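Local coordinates for Low temperature requirement C protein (Listeria monocytogenes, PDB 1Y9I) that probably acts as a phosphatidylglycerophosphatase, a putative membrane-associated lipid phosphatase that carries a site for two metal ions and assembles from four chains, at residues Leu56-Val61 against Asn107-Ile112. Residues are numbered along the deposited sequence; the frame is centred on the assembly and turned at random.
Sequences LRKREV and NVYGSI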
ATOM      1  N   LEU A  56     -15.820  -8.600  -8.697  1.00 22.94           N
ATOM      2  CA  LEU A  56     -16.770  -7.513  -8.893  1.00 25.01           C
ATOM      3  C   LEU A  56     -17.853  -7.434  -7.815  1.00 25.05           C
ATOM      4  O   LEU A  56     -18.556  -6.430  -7.720  1.00 25.29           O
ATOM      5  CB  LEU A  56     -17.408  -7.612 -10.281  1.00 24.89           C
ATOM      6  CG  LEU A  56     -16.442  -7.378 -11.449  1.00 27.55           C
ATOM      7  CD1 LEU A  56     -17.171  -7.557 -12.768  1.00 27.54           C
ATOM      8  CD2 LEU A  56     -15.855  -5.975 -11.359  1.00 28.89           C
ATOM      9  N   ARG A  57     -17.978  -8.475  -6.996  1.00 25.26           N
ATOM     10  CA  ARG A  57     -18.972  -8.464  -5.924  1.00 27.26           C
ATOM     11  C   ARG A  57     -18.419  -7.768  -4.683  1.00 27.44           C
ATOM     12  O   ARG A  57     -19.145  -7.534  -3.720  1.00 28.24           O
ATOM     13  CB  ARG A  57     -19.393  -9.892  -5.549  1.00 28.97           C
ATOM     14  CG  ARG A  57     -20.089 -10.659  -6.660  1.00 33.43           C
ATOM     15  CD  ARG A  57     -20.808 -11.884  -6.114  1.00 37.50           C
ATOM     16  NE  ARG A  57     -21.354 -12.713  -7.183  1.00 42.01           N
ATOM     17  CZ  ARG A  57     -20.688 -13.691  -7.786  1.00 43.37           C
ATOM     18  NH1 ARG A  57     -19.446 -13.979  -7.426  1.00 45.00           N
ATOM     19  NH2 ARG A  57     -21.265 -14.378  -8.759  1.00 47.30           N
ATOM     20  N   LYS A  58     -17.129  -7.446  -4.709  1.00 26.19           N
ATOM     21  CA  LYS A  58     -16.483  -6.781  -3.581  1.00 26.00           C
ATOM     22  C   LYS A  58     -16.786  -5.290  -3.567  1.00 23.90           C
ATOM     23  O   LYS A  58     -16.552  -4.594  -4.549  1.00 21.82           O
ATOM     24  CB  LYS A  58     -14.965  -6.985  -3.641  1.00 26.25           C
ATOM     25  CG  LYS A  58     -14.510  -8.418  -3.430  1.00 28.85           C
ATOM     26  CD  LYS A  58     -14.729  -8.863  -1.997  1.00 31.70           C
ATOM     27  CE  LYS A  58     -14.139 -10.243  -1.760  1.00 33.94           C
ATOM     28  NZ  LYS A  58     -14.207 -10.642  -0.328  1.00 37.28           N
ATOM     29  N   ARG A  59     -17.296  -4.806  -2.440  1.00 22.51           N
ATOM     30  CA  ARG A  59     -17.624  -3.397  -2.292  1.00 23.54           C
ATOM     31  C   ARG A  59     -16.394  -2.523  -2.559  1.00 21.14           C
ATOM     32  O   ARG A  59     -16.492  -1.484  -3.207  1.00 21.03           O
ATOM     33  CB  ARG A  59     -18.155  -3.131  -0.877  1.00 26.00           C
ATOM     34  CG  ARG A  59     -18.833  -1.780  -0.709  1.00 31.93           C
ATOM     35  CD  ARG A  59     -19.233  -1.543   0.739  1.00 37.38           C
ATOM     36  NE  ARG A  59     -20.091  -0.370   0.884  1.00 42.41           N
ATOM     37  CZ  ARG A  59     -21.376  -0.336   0.541  1.00 43.54           C
ATOM     38  NH1 ARG A  59     -21.957  -1.417   0.034  1.00 46.30           N
ATOM     39  NH2 ARG A  59     -22.079   0.778   0.698  1.00 44.29           N
ATOM     40  N   GLU A  60     -15.239  -2.952  -2.058  1.00 21.54           N
ATOM     41  CA  GLU A  60     -13.987  -2.207  -2.236  1.00 21.45           C
ATOM     42  C   GLU A  60     -13.697  -1.994  -3.730  1.00 20.47           C
ATOM     43  O   GLU A  60     -13.244  -0.923  -4.154  1.00 19.11           O
ATOM     44  CB  GLU A  60     -12.837  -2.986  -1.586  1.00 23.96           C
ATOM     45  CG  GLU A  60     -11.521  -2.249  -1.450  1.00 30.49           C
ATOM     46  CD  GLU A  60     -11.453  -1.364  -0.214  1.00 33.69           C
ATOM     47  OE1 GLU A  60     -10.327  -1.020   0.205  1.00 30.77           O
ATOM     48  OE2 GLU A  60     -12.519  -1.008   0.332  1.00 37.20           O
ATOM     49  N   VAL A  61     -13.951  -3.030  -4.520  1.00 17.72           N
ATOM     50  CA  VAL A  61     -13.728  -2.970  -5.960  1.00 17.65           C
ATOM     51  C   VAL A  61     -14.753  -2.049  -6.620  1.00 16.16           C
ATOM     52  O   VAL A  61     -14.417  -1.239  -7.468  1.00 16.52           O
ATOM     53  CB  VAL A  61     -13.824  -4.381  -6.577  1.00 17.73           C
ATOM     54  CG1 VAL A  61     -13.782  -4.306  -8.101  1.00 15.46           C
ATOM     55  CG2 VAL A  61     -12.674  -5.232  -6.055  1.00 17.72           C
ATOM     56  N   ASN A 107      -5.455  -5.374  -3.961  1.00 18.50           N
ATOM     57  CA  ASN A 107      -5.343  -5.708  -2.548  1.00 18.35           C
ATOM     58  C   ASN A 107      -6.456  -6.542  -1.948  1.00 19.79           C
ATOM     59  O   ASN A 107      -6.249  -7.186  -0.920  1.00 19.54           O
ATOM     60  CB  ASN A 107      -5.164  -4.432  -1.727  1.00 19.00           C
ATOM     61  CG  ASN A 107      -3.709  -4.121  -1.479  1.00 23.94           C
ATOM     62  OD1 ASN A 107      -3.297  -2.957  -1.467  1.00 29.66           O
ATOM     63  ND2 ASN A 107      -2.914  -5.167  -1.271  1.00 20.91           N
ATOM     64  N   VAL A 108      -7.631  -6.537  -2.571  1.00 19.23           N
ATOM     65  CA  VAL A 108      -8.740  -7.323  -2.045  1.00 21.22           C
ATOM     66  C   VAL A 108      -8.358  -8.796  -1.935  1.00 21.98           C
ATOM     67  O   VAL A 108      -8.930  -9.537  -1.132  1.00 21.64           O
ATOM     68  CB  VAL A 108     -10.005  -7.176  -2.920  1.00 21.87           C
ATOM     69  CG1 VAL A 108     -11.134  -7.993  -2.338  1.00 23.81           C
ATOM     70  CG2 VAL A 108     -10.416  -5.714  -2.983  1.00 23.72           C
ATOM     71  N   TYR A 109      -7.398  -9.228  -2.749  1.00 21.51           N
ATOM     72  CA  TYR A 109      -6.942 -10.609  -2.676  1.00 21.94           C
ATOM     73  C   TYR A 109      -5.460 -10.734  -2.329  1.00 21.77           C
ATOM     74  O   TYR A 109      -4.830 -11.757  -2.593  1.00 22.59           O
ATOM     75  CB  TYR A 109      -7.288 -11.361  -3.968  1.00 25.61           C
ATOM     76  CG  TYR A 109      -8.747 -11.764  -4.004  1.00 29.14           C
ATOM     77  CD1 TYR A 109      -9.232 -12.757  -3.150  1.00 30.55           C
ATOM     78  CD2 TYR A 109      -9.658 -11.109  -4.834  1.00 32.10           C
ATOM     79  CE1 TYR A 109     -10.584 -13.084  -3.114  1.00 33.53           C
ATOM     80  CE2 TYR A 109     -11.018 -11.429  -4.804  1.00 35.13           C
ATOM     81  CZ  TYR A 109     -11.470 -12.417  -3.940  1.00 34.42           C
ATOM     82  OH  TYR A 109     -12.809 -12.730  -3.886  1.00 39.53           O
ATOM     83  N   GLY A 110      -4.904  -9.679  -1.739  1.00 22.16           N
ATOM     84  CA  GLY A 110      -3.520  -9.728  -1.298  1.00 20.77           C
ATOM     85  C   GLY A 110      -2.386  -9.366  -2.234  1.00 18.41           C
ATOM     86  O   GLY A 110      -2.561  -9.187  -3.445  1.00 19.10           O
ATOM     87  N   SER A 111      -1.200  -9.280  -1.641  1.00 16.36           N
ATOM     88  CA  SER A 111       0.020  -8.915  -2.341  1.00 18.51           C
ATOM     89  C   SER A 111       0.458  -9.859  -3.453  1.00 17.78           C
ATOM     90  O   SER A 111       1.234  -9.463  -4.321  1.00 17.22           O
ATOM     91  CB  SER A 111       1.157  -8.773  -1.333  1.00 22.20           C
ATOM     92  OG  SER A 111       1.307  -9.972  -0.595  1.00 25.67           O
ATOM     93  N   ILE A 112      -0.009 -11.102  -3.437  1.00 17.52           N
ATOM     94  CA  ILE A 112       0.413 -12.020  -4.491  1.00 20.20           C
ATOM     95  C   ILE A 112      -0.123 -11.612  -5.863  1.00 19.06           C
ATOM     96  O   ILE A 112       0.234 -12.202  -6.882  1.00 22.12           O
ATOM     97  CB  ILE A 112       0.001 -13.476  -4.205  1.00 23.26           C
ATOM     98  CG1 ILE A 112      -1.515 -13.623  -4.221  1.00 24.91           C
ATOM     99  CG2 ILE A 112       0.580 -13.923  -2.869  1.00 22.73           C
ATOM    100  CD1 ILE A 112      -1.951 -15.072  -4.310  1.00 30.50           C
TER
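With chi1 at -180°, V108 holds CG1 anti to its own backbone N and CG2 beside that N, which directs the two methyls to different partners: CG1 faces the chain of K58, and CG2 faces V61 and E60. The case illustrates how an all-helical bundle packs the start of one helix, 59-76, with its N-cap residue K58, against the loop between two others, 97-106 and 114-123. K58, bent at chi2 (-70°), runs its aliphatic chain over V108, CG lying 3.6 Å from V108 CG1 and CD 3.7 Å from it. V108 CG2 is met by V61 CG2 at 3.8 Å, the V61 side chain lying roughly perpendicular to that of V108, and by E60 CB at 3.9 Å. The E60 side chain runs antiparallel to that of V108, and its OE1 accepts a hydrogen bond from the backbone N of S111 of a neighbouring subunit, which ties this surface patch to the tetramer interface. Y109 packs on V55 of helix 45-56 and R157 of helix 143-160, its side chain roughly perpendicular to that of the lysine. The phenol oxygen, Y109 OH, ends 3.5 Å from K58 CE.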